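Local coordinates for malonyl-CoA decarboxylase (Rhodopseudomonas palustris, PDB 4KSA), which probably catalyses the decarboxylation of malonyl-CoA to acetyl-CoA and carbon dioxide, at residues L209-Y217 / L247-A257; S31-L42 / L62-D73. One frame throughout, in Å; residues are numbered along the deposited sequence.

Interaction 1 of 2, residues L209-Y217 / L247-A257; sequences LAPPDRRCY and LLDLEREPIAA
Asp213 and Arg252 meet in a side-on salt bridge, part of a network completed by Arg214 and a compact example of how one carboxylate can serve two stacked guanidinium groups differently: Arg252 is hydrogen-bonded to it, whereas Arg214 meets it by charge alone. The network lies where a type I beta turn, Pro211 to Arg214, leads into strand 214-220 of the mixed sheet in the C-terminal region, whose sequence family belongs to the acetyltransferase clan. From Arg252, both NE (3.3 Å) and NH2 (2.9 Å) donate to the syn lone pair of Asp213 OD2, in the guanidinium plane; carboxylate and guanidinium are nearly coplanar, 19° apart. Arg252 reaches the turn because its chain is extended from CG to NE. Over one face of this group lies the guanidinium of Arg214, the two planes 13° apart and their centres 3.8 Å from each other. The bend of the Arg214 chain at chi2 (-77°) brings it there, and its NH1 donates, in the plane of its own guanidinium, to Leu247 O at 3.0 Å, near the end of helix 244-248. The Asp213 carboxylate probably offsets the repulsion between the two stacked cations. CG1 of Ile255 packs 4.0 Å from Asp213 CB.

The looser, solvent side of the contact belongs to exposed Pro212 and partly exposed Pro254, whose rings meet at CD of Pro212 and CB of Pro254, 4.5 Å apart. Arg215 forms a second buried polar group: the Ala257 methyl group sits beside its guanidinium, which is salt-bridged to Glu295 of helix 284-295. Arg215 also folds back on its own strand: NH1 donates to Arg214 O at 3.1 Å, approaching from above the carbonyl plane.

Interaction 2 of 2, residues S31-L42 / L62-D73; sequences SQPMSGDELIAL and LLAGYEAADEDD
Leu39 and Leu42 of helix 36-48 lie against helix 52-68 in a helical hairpin whose packing is mostly apolar, the axes of segments 36-42 and 62-68 nearly antiparallel and 10.1 Å apart at closest approach. CD2 of Leu39 lies against the opposite backbone, 3.5 Å from both Leu62 O and Tyr66 N, two atoms already joined by a helical hydrogen bond; its other branch, CD1, rests 4.0 Å from Ala69 CB. Leu42 and Leu62 lie alongside one another, pointing opposite ways, with CD2 of Leu42 3.8 Å from Leu62 CB. Before the helix, the chain runs over Ala64, Gly65 and Ala68; Met34, a selenomethionine, lays CG 3.9 Å from Gly65 CA. Asp73, its CG set beside its backbone N (chi1 -70°), takes the N-H of Gly36 on OD1 (3.0 Å, 156°), the donor standing above the carboxylate plane.

One step outward, Ser35 and Glu38 form a capping box: Ser35 OG accepts weakly from Glu38 N and Glu38 OE2 weakly from Ser35 N, while Ser35 OG donates to Glu38 OE2 at 2.8 Å. Phe77 of helix 71-83 also touches Leu39.

Asp73 thus supplies an acceptor at the start of helix 36-48, where its negative charge would probably be favoured by the helix dipole.

In the fold
Interactions 1 and 2 follow each other along the chain, share no elements and do not touch: their centres lie 47 Å apart, with nearest atoms about 27 Å apart. Both are partly buried and lie well away from the centre of the chain. They illustrate how chemistry follows context. In interaction 1 a beta turn and a loop meet at the margin of a mixed sheet, and largely buried charges carry the join. In interaction 2 two helices and the start of a third pack side by side in an all-helical part of the chain; aliphatic branches dominate there, and the one hydrogen bond between the segments lies at a helix start.

Interaction 1 of 2, residues L209-Y217 / L247-A257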
loop_
_atom_site.group_PDB
_atom_site.type_symbol
_atom_site.label_atom_id
_atom_site.label_comp_id
_atom_site.label_asym_id
_atom_site.label_seq_id
_atom_site.Cartn_x
_atom_site.Cartn_y
_atom_site.Cartn_z
ATOM N N LEU A 209 11.218 -2.168 -23.704
ATOM C CA LEU A 209 10.055 -1.647 -22.983
ATOM C C LEU A 209 9.904 -0.139 -23.065
ATOM O O LEU A 209 8.861 0.395 -22.710
ATOM C CB LEU A 209 10.109 -2.030 -21.506
ATOM C CG LEU A 209 9.977 -3.483 -21.059
ATOM C CD1 LEU A 209 10.059 -3.523 -19.540
ATOM C CD2 LEU A 209 8.671 -4.078 -21.550
ATOM N N ALA A 210 10.948 0.542 -23.520
ATOM C CA ALA A 210 10.940 2.000 -23.636
ATOM C C ALA A 210 9.895 2.608 -24.589
ATOM O O ALA A 210 9.106 3.466 -24.186
ATOM C CB ALA A 210 12.322 2.479 -24.032
ATOM N N PRO A 211 9.870 2.166 -25.858
ATOM C CA PRO A 211 8.911 2.694 -26.839
ATOM C C PRO A 211 7.536 2.962 -26.271
ATOM O O PRO A 211 6.932 2.100 -25.643
ATOM C CB PRO A 211 8.890 1.622 -27.924
ATOM C CG PRO A 211 9.304 0.372 -27.179
ATOM C CD PRO A 211 10.430 0.890 -26.333
ATOM N N PRO A 212 7.020 4.174 -26.493
ATOM C CA PRO A 212 5.702 4.574 -26.001
ATOM C C PRO A 212 4.549 3.930 -26.757
ATOM O O PRO A 212 3.383 4.152 -26.422
ATOM C CB PRO A 212 5.727 6.090 -26.155
ATOM C CG PRO A 212 6.564 6.276 -27.372
ATOM C CD PRO A 212 7.694 5.293 -27.175
ATOM N N ASP A 213 4.869 3.140 -27.779
ATOM C CA ASP A 213 3.831 2.467 -28.547
ATOM C C ASP A 213 3.846 0.959 -28.278
ATOM O O ASP A 213 3.238 0.170 -29.006
ATOM C CB ASP A 213 3.984 2.782 -30.046
ATOM C CG ASP A 213 5.195 2.118 -30.679
ATOM O OD1 ASP A 213 6.237 1.996 -29.999
ATOM O OD2 ASP A 213 5.100 1.735 -31.873
ATOM N N ARG A 214 4.544 0.575 -27.209
ATOM C CA ARG A 214 4.648 -0.819 -26.773
ATOM C C ARG A 214 4.210 -0.898 -25.309
ATOM O O ARG A 214 4.503 -0.002 -24.529
ATOM C CB ARG A 214 6.085 -1.321 -26.917
ATOM C CG ARG A 214 6.549 -1.485 -28.352
ATOM C CD ARG A 214 5.990 -2.755 -28.990
ATOM N NE ARG A 214 6.138 -2.753 -30.447
ATOM C CZ ARG A 214 5.381 -2.033 -31.272
ATOM N NH1 ARG A 214 5.583 -2.085 -32.579
ATOM N NH2 ARG A 214 4.408 -1.270 -30.794
ATOM N N ARG A 215 3.494 -1.964 -24.954
ATOM C CA ARG A 215 3.003 -2.175 -23.592
ATOM C C ARG A 215 2.772 -3.647 -23.331
ATOM O O ARG A 215 2.011 -4.273 -24.055
ATOM C CB ARG A 215 1.658 -1.481 -23.383
ATOM C CG ARG A 215 1.691 0.005 -23.463
ATOM C CD ARG A 215 1.393 0.623 -22.118
ATOM N NE ARG A 215 1.066 2.039 -22.251
ATOM C CZ ARG A 215 1.818 2.921 -22.907
ATOM N NH1 ARG A 215 2.947 2.532 -23.492
ATOM N NH2 ARG A 215 1.435 4.192 -22.990
ATOM N N CYS A 216 3.406 -4.213 -22.311
ATOM C CA CYS A 216 3.153 -5.619 -21.996
ATOM C C CYS A 216 2.599 -5.743 -20.596
ATOM O O CYS A 216 2.916 -4.953 -19.707
ATOM C CB CYS A 216 4.405 -6.466 -22.140
ATOM S SG CYS A 216 5.856 -5.589 -21.688
ATOM N N TYR A 217 1.749 -6.737 -20.416
ATOM C CA TYR A 217 1.108 -6.964 -19.146
ATOM C C TYR A 217 1.431 -8.339 -18.588
ATOM O O TYR A 217 1.965 -9.216 -19.288
ATOM C CB TYR A 217 -0.389 -6.792 -19.326
ATOM C CG TYR A 217 -0.726 -5.407 -19.816
ATOM C CD1 TYR A 217 -0.894 -4.354 -18.916
ATOM C CD2 TYR A 217 -0.785 -5.118 -21.183
ATOM C CE1 TYR A 217 -1.104 -3.053 -19.358
ATOM C CE2 TYR A 217 -0.993 -3.807 -21.634
ATOM C CZ TYR A 217 -1.148 -2.782 -20.713
ATOM O OH TYR A 217 -1.314 -1.478 -21.127
ATOM N N LEU A 247 5.679 -4.423 -37.260
ATOM C CA LEU A 247 5.597 -4.193 -35.823
ATOM C C LEU A 247 6.933 -4.460 -35.147
ATOM O O LEU A 247 7.421 -3.655 -34.361
ATOM C CB LEU A 247 4.550 -5.104 -35.192
ATOM C CG LEU A 247 3.100 -4.919 -35.610
ATOM C CD1 LEU A 247 2.214 -5.799 -34.755
ATOM C CD2 LEU A 247 2.710 -3.471 -35.433
ATOM N N LEU A 248 7.530 -5.598 -35.466
ATOM C CA LEU A 248 8.795 -5.980 -34.859
ATOM C C LEU A 248 10.014 -5.239 -35.397
ATOM O O LEU A 248 11.082 -5.304 -34.793
ATOM C CB LEU A 248 9.012 -7.484 -35.029
ATOM C CG LEU A 248 7.760 -8.349 -34.863
ATOM C CD1 LEU A 248 8.123 -9.823 -35.057
ATOM C CD2 LEU A 248 7.139 -8.103 -33.497
ATOM N N ASP A 249 9.868 -4.537 -36.520
ATOM C CA ASP A 249 11.002 -3.818 -37.102
ATOM C C ASP A 249 11.528 -2.709 -36.202
ATOM O O ASP A 249 10.864 -1.689 -35.994
ATOM C CB ASP A 249 10.641 -3.236 -38.474
ATOM C CG ASP A 249 11.819 -2.501 -39.130
ATOM O OD1 ASP A 249 12.986 -2.883 -38.871
ATOM O OD2 ASP A 249 11.582 -1.552 -39.914
ATOM N N LEU A 250 12.731 -2.921 -35.675
ATOM C CA LEU A 250 13.359 -1.952 -34.790
ATOM C C LEU A 250 13.654 -0.660 -35.523
ATOM O O LEU A 250 13.629 0.419 -34.928
ATOM C CB LEU A 250 14.644 -2.528 -34.192
ATOM C CG LEU A 250 14.429 -3.556 -33.075
ATOM C CD1 LEU A 250 13.599 -2.921 -31.956
ATOM C CD2 LEU A 250 13.727 -4.798 -33.628
ATOM N N GLU A 251 13.938 -0.769 -36.816
ATOM C CA GLU A 251 14.204 0.415 -37.616
ATOM C C GLU A 251 12.891 1.046 -38.077
ATOM O O GLU A 251 12.758 1.447 -39.232
ATOM C CB GLU A 251 15.080 0.081 -38.830
ATOM C CG GLU A 251 16.585 0.125 -38.553
ATOM C CD GLU A 251 17.405 0.420 -39.811
ATOM O OE1 GLU A 251 18.643 0.598 -39.697
ATOM O OE2 GLU A 251 16.808 0.478 -40.913
ATOM N N ARG A 252 11.917 1.113 -37.171
ATOM C CA ARG A 252 10.622 1.725 -37.464
ATOM C C ARG A 252 10.560 2.986 -36.608
ATOM O O ARG A 252 11.358 3.151 -35.684
ATOM C CB ARG A 252 9.461 0.806 -37.060
ATOM C CG ARG A 252 9.113 0.879 -35.569
ATOM C CD ARG A 252 7.784 0.211 -35.231
ATOM N NE ARG A 252 7.375 0.464 -33.847
ATOM C CZ ARG A 252 8.079 0.111 -32.774
ATOM N NH1 ARG A 252 9.237 -0.513 -32.910
ATOM N NH2 ARG A 252 7.624 0.382 -31.560
ATOM N N GLU A 253 9.619 3.873 -36.899
ATOM C CA GLU A 253 9.499 5.081 -36.098
ATOM C C GLU A 253 8.252 4.997 -35.224
ATOM O O GLU A 253 7.122 5.021 -35.727
ATOM C CB GLU A 253 9.454 6.325 -36.992
ATOM C CG GLU A 253 10.705 7.192 -36.889
ATOM C CD GLU A 253 10.892 7.796 -35.502
ATOM O OE1 GLU A 253 11.938 8.430 -35.263
ATOM O OE2 GLU A 253 9.992 7.648 -34.648
ATOM N N PRO A 254 8.449 4.888 -33.896
ATOM C CA PRO A 254 7.371 4.791 -32.904
ATOM C C PRO A 254 6.405 5.958 -32.981
ATOM O O PRO A 254 6.673 6.953 -33.648
ATOM C CB PRO A 254 8.129 4.752 -31.578
ATOM C CG PRO A 254 9.351 5.562 -31.871
ATOM C CD PRO A 254 9.753 5.023 -33.221
ATOM N N ILE A 255 5.276 5.831 -32.298
ATOM C CA ILE A 255 4.280 6.889 -32.291
ATOM C C ILE A 255 3.862 7.149 -30.853
ATOM O O ILE A 255 3.912 6.251 -30.021
ATOM C CB ILE A 255 3.036 6.500 -33.120
ATOM C CG1 ILE A 255 2.204 5.449 -32.375
ATOM C CG2 ILE A 255 3.473 5.958 -34.474
ATOM C CD1 ILE A 255 0.922 5.043 -33.088
ATOM N N ALA A 256 3.471 8.381 -30.553
ATOM C CA ALA A 256 3.048 8.709 -29.205
ATOM C C ALA A 256 1.831 7.852 -28.909
ATOM O O ALA A 256 0.952 7.699 -29.755
ATOM C CB ALA A 256 2.700 10.176 -29.105
ATOM N N ALA A 257 1.794 7.287 -27.707
ATOM C CA ALA A 257 0.705 6.417 -27.282
ATOM C C ALA A 257 -0.648 7.105 -27.344
ATOM O O ALA A 257 -1.682 6.456 -27.523
ATOM C CB ALA A 257 0.973 5.909 -25.864
#

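Interaction 2 of 2, residues S31-L42 / L62-D73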
loop_
_atom_site.group_PDB
_atom_site.type_symbol
_atom_site.label_atom_id
_atom_site.label_comp_id
_atom_site.label_asym_id
_atom_site.label_seq_id
_atom_site.Cartn_x
_atom_site.Cartn_y
_atom_site.Cartn_z
ATOM N N SER A 31 19.687 -29.806 2.356
ATOM C CA SER A 31 19.447 -30.114 0.956
ATOM C C SER A 31 20.551 -30.984 0.354
ATOM O O SER A 31 21.374 -30.506 -0.432
ATOM C CB SER A 31 19.305 -28.814 0.150
ATOM O OG SER A 31 20.464 -28.003 0.247
ATOM N N GLN A 32 20.566 -32.262 0.725
ATOM C CA GLN A 32 21.562 -33.203 0.208
ATOM C C GLN A 32 20.888 -34.102 -0.840
ATOM O O GLN A 32 19.658 -34.150 -0.917
ATOM C CB GLN A 32 22.124 -34.061 1.353
ATOM C CG GLN A 32 23.648 -34.060 1.473
ATOM C CD GLN A 32 24.263 -35.460 1.403
ATOM O OE1 GLN A 32 25.423 -35.664 1.778
ATOM N NE2 GLN A 32 23.492 -36.423 0.908
ATOM N N PRO A 33 21.684 -34.817 -1.664
ATOM C CA PRO A 33 21.149 -35.709 -2.701
ATOM C C PRO A 33 20.622 -37.030 -2.145
ATOM O O PRO A 33 21.313 -37.730 -1.408
ATOM C CB PRO A 33 22.344 -35.916 -3.620
ATOM C CG PRO A 33 23.472 -35.955 -2.654
ATOM C CD PRO A 33 23.154 -34.765 -1.752
HETATM N N MSE A 34 19.395 -37.369 -2.519
HETATM C CA MSE A 34 18.781 -38.600 -2.056
HETATM C C MSE A 34 18.498 -39.543 -3.210
HETATM O O MSE A 34 18.435 -39.141 -4.371
HETATM C CB MSE A 34 17.482 -38.290 -1.322
HETATM C CG MSE A 34 17.643 -37.195 -0.288
HETATM SE SE MSE A 34 16.183 -37.062 0.964
HETATM C CE MSE A 34 16.955 -38.114 2.411
ATOM N N SER A 35 18.342 -40.811 -2.877
ATOM C CA SER A 35 18.050 -41.818 -3.871
ATOM C C SER A 35 16.539 -41.915 -3.983
ATOM O O SER A 35 15.816 -41.502 -3.081
ATOM C CB SER A 35 18.611 -43.157 -3.424
ATOM O OG SER A 35 18.036 -43.534 -2.188
ATOM N N GLY A 36 16.059 -42.461 -5.089
ATOM C CA GLY A 36 14.632 -42.593 -5.255
ATOM C C GLY A 36 14.003 -43.255 -4.043
ATOM O O GLY A 36 12.933 -42.840 -3.588
ATOM N N ASP A 37 14.674 -44.275 -3.507
ATOM C CA ASP A 37 14.166 -45.014 -2.352
ATOM C C ASP A 37 14.016 -44.159 -1.098
ATOM O O ASP A 37 12.972 -44.190 -0.436
ATOM C CB ASP A 37 15.069 -46.213 -2.055
ATOM C CG ASP A 37 15.202 -47.151 -3.247
ATOM O OD1 ASP A 37 15.927 -46.796 -4.211
ATOM O OD2 ASP A 37 14.574 -48.235 -3.227
ATOM N N GLU A 38 15.054 -43.401 -0.764
ATOM C CA GLU A 38 14.988 -42.538 0.402
ATOM C C GLU A 38 13.800 -41.576 0.273
ATOM O O GLU A 38 12.997 -41.450 1.203
ATOM C CB GLU A 38 16.283 -41.748 0.537
ATOM C CG GLU A 38 17.523 -42.603 0.732
ATOM C CD GLU A 38 18.792 -41.792 0.586
ATOM O OE1 GLU A 38 18.960 -40.806 1.337
ATOM O OE2 GLU A 38 19.617 -42.131 -0.286
ATOM N N LEU A 39 13.695 -40.909 -0.884
ATOM C CA LEU A 39 12.608 -39.960 -1.157
ATOM C C LEU A 39 11.252 -40.636 -0.980
ATOM O O LEU A 39 10.317 -40.048 -0.433
ATOM C CB LEU A 39 12.728 -39.385 -2.583
ATOM C CG LEU A 39 13.854 -38.368 -2.860
ATOM C CD1 LEU A 39 14.010 -38.102 -4.335
ATOM C CD2 LEU A 39 13.539 -37.076 -2.135
ATOM N N ILE A 40 11.143 -41.875 -1.438
ATOM C CA ILE A 40 9.896 -42.598 -1.295
ATOM C C ILE A 40 9.662 -42.901 0.188
ATOM O O ILE A 40 8.551 -42.753 0.694
ATOM C CB ILE A 40 9.927 -43.903 -2.098
ATOM C CG1 ILE A 40 10.197 -43.578 -3.558
ATOM C CG2 ILE A 40 8.596 -44.631 -1.992
ATOM C CD1 ILE A 40 10.357 -44.791 -4.412
ATOM N N ALA A 41 10.708 -43.326 0.885
ATOM C CA ALA A 41 10.579 -43.623 2.305
ATOM C C ALA A 41 10.081 -42.380 3.029
ATOM O O ALA A 41 9.166 -42.442 3.848
ATOM C CB ALA A 41 11.918 -44.037 2.871
ATOM N N LEU A 42 10.704 -41.248 2.708
ATOM C CA LEU A 42 10.363 -39.955 3.296
ATOM C C LEU A 42 8.887 -39.621 3.075
ATOM O O LEU A 42 8.187 -39.221 3.996
ATOM C CB LEU A 42 11.239 -38.882 2.672
ATOM C CG LEU A 42 11.356 -37.576 3.436
ATOM C CD1 LEU A 42 11.620 -37.848 4.908
ATOM C CD2 LEU A 42 12.491 -36.766 2.819
ATOM N N LEU A 62 11.868 -33.323 1.887
ATOM C CA LEU A 62 11.589 -34.108 0.681
ATOM C C LEU A 62 11.779 -33.293 -0.601
ATOM O O LEU A 62 12.368 -33.777 -1.572
ATOM C CB LEU A 62 10.158 -34.672 0.742
ATOM C CG LEU A 62 9.740 -35.674 -0.346
ATOM C CD1 LEU A 62 8.587 -36.531 0.142
ATOM C CD2 LEU A 62 9.348 -34.934 -1.601
ATOM N N LEU A 63 11.282 -32.060 -0.603
ATOM C CA LEU A 63 11.407 -31.194 -1.766
ATOM C C LEU A 63 12.857 -30.888 -2.074
ATOM O O LEU A 63 13.265 -30.905 -3.245
ATOM C CB LEU A 63 10.640 -29.891 -1.551
ATOM C CG LEU A 63 9.119 -30.055 -1.611
ATOM C CD1 LEU A 63 8.426 -28.795 -1.163
ATOM C CD2 LEU A 63 8.722 -30.392 -3.018
ATOM N N ALA A 64 13.635 -30.604 -1.034
ATOM C CA ALA A 64 15.052 -30.300 -1.217
ATOM C C ALA A 64 15.769 -31.535 -1.768
ATOM O O ALA A 64 16.623 -31.437 -2.656
ATOM C CB ALA A 64 15.671 -29.878 0.103
ATOM N N GLY A 65 15.404 -32.695 -1.230
ATOM C CA GLY A 65 15.998 -33.938 -1.665
ATOM C C GLY A 65 15.701 -34.191 -3.121
ATOM O O GLY A 65 16.598 -34.539 -3.891
ATOM N N TYR A 66 14.441 -34.017 -3.499
ATOM C CA TYR A 66 14.026 -34.213 -4.876
ATOM C C TYR A 66 14.824 -33.315 -5.808
ATOM O O TYR A 66 15.353 -33.764 -6.822
ATOM C CB TYR A 66 12.522 -33.931 -5.030
ATOM C CG TYR A 66 12.032 -33.991 -6.467
ATOM C CD1 TYR A 66 11.964 -32.843 -7.245
ATOM C CD2 TYR A 66 11.678 -35.203 -7.057
ATOM C CE1 TYR A 66 11.562 -32.889 -8.561
ATOM C CE2 TYR A 66 11.273 -35.262 -8.385
ATOM C CZ TYR A 66 11.218 -34.096 -9.134
ATOM O OH TYR A 66 10.819 -34.125 -10.459
ATOM N N GLU A 67 14.913 -32.045 -5.449
ATOM C CA GLU A 67 15.626 -31.053 -6.243
ATOM C C GLU A 67 17.067 -31.488 -6.535
ATOM O O GLU A 67 17.538 -31.433 -7.679
ATOM C CB GLU A 67 15.632 -29.724 -5.489
ATOM C CG GLU A 67 15.641 -28.494 -6.366
ATOM C CD GLU A 67 16.847 -28.431 -7.280
ATOM O OE1 GLU A 67 17.982 -28.252 -6.775
ATOM O OE2 GLU A 67 16.661 -28.562 -8.510
ATOM N N ALA A 68 17.751 -31.939 -5.492
ATOM C CA ALA A 68 19.135 -32.357 -5.603
ATOM C C ALA A 68 19.333 -33.765 -6.159
ATOM O O ALA A 68 20.442 -34.131 -6.552
ATOM C CB ALA A 68 19.794 -32.247 -4.242
ATOM N N ALA A 69 18.271 -34.557 -6.196
ATOM C CA ALA A 69 18.389 -35.925 -6.687
ATOM C C ALA A 69 18.839 -36.053 -8.146
ATOM O O ALA A 69 18.726 -35.121 -8.937
ATOM C CB ALA A 69 17.071 -36.668 -6.478
ATOM N N ASP A 70 19.354 -37.234 -8.475
ATOM C CA ASP A 70 19.831 -37.559 -9.814
ATOM C C ASP A 70 18.588 -37.601 -10.703
ATOM O O ASP A 70 17.479 -37.763 -10.203
ATOM C CB ASP A 70 20.519 -38.934 -9.779
ATOM C CG ASP A 70 21.382 -39.209 -11.008
ATOM O OD1 ASP A 70 21.948 -40.327 -11.090
ATOM O OD2 ASP A 70 21.504 -38.320 -11.885
ATOM N N GLU A 71 18.760 -37.448 -12.012
ATOM C CA GLU A 71 17.617 -37.481 -12.909
ATOM C C GLU A 71 16.932 -38.841 -12.824
ATOM O O GLU A 71 15.710 -38.951 -12.947
ATOM C CB GLU A 71 18.049 -37.215 -14.345
ATOM C CG GLU A 71 16.896 -36.740 -15.193
ATOM C CD GLU A 71 16.240 -35.489 -14.600
ATOM O OE1 GLU A 71 15.003 -35.323 -14.743
ATOM O OE2 GLU A 71 16.973 -34.670 -13.991
ATOM N N ASP A 72 17.735 -39.877 -12.624
ATOM C CA ASP A 72 17.226 -41.226 -12.498
ATOM C C ASP A 72 16.459 -41.314 -11.189
ATOM O O ASP A 72 15.387 -41.907 -11.135
ATOM C CB ASP A 72 18.372 -42.244 -12.468
ATOM C CG ASP A 72 18.969 -42.520 -13.847
ATOM O OD1 ASP A 72 18.581 -41.850 -14.838
ATOM O OD2 ASP A 72 19.840 -43.419 -13.931
ATOM N N ASP A 73 17.004 -40.728 -10.127
ATOM C CA ASP A 73 16.326 -40.790 -8.839
ATOM C C ASP A 73 15.041 -39.962 -8.832
ATOM O O ASP A 73 14.067 -40.338 -8.181
ATOM C CB ASP A 73 17.261 -40.365 -7.694
ATOM C CG ASP A 73 18.376 -41.387 -7.427
ATOM O OD1 ASP A 73 18.074 -42.601 -7.332
ATOM O OD2 ASP A 73 19.554 -40.972 -7.302
#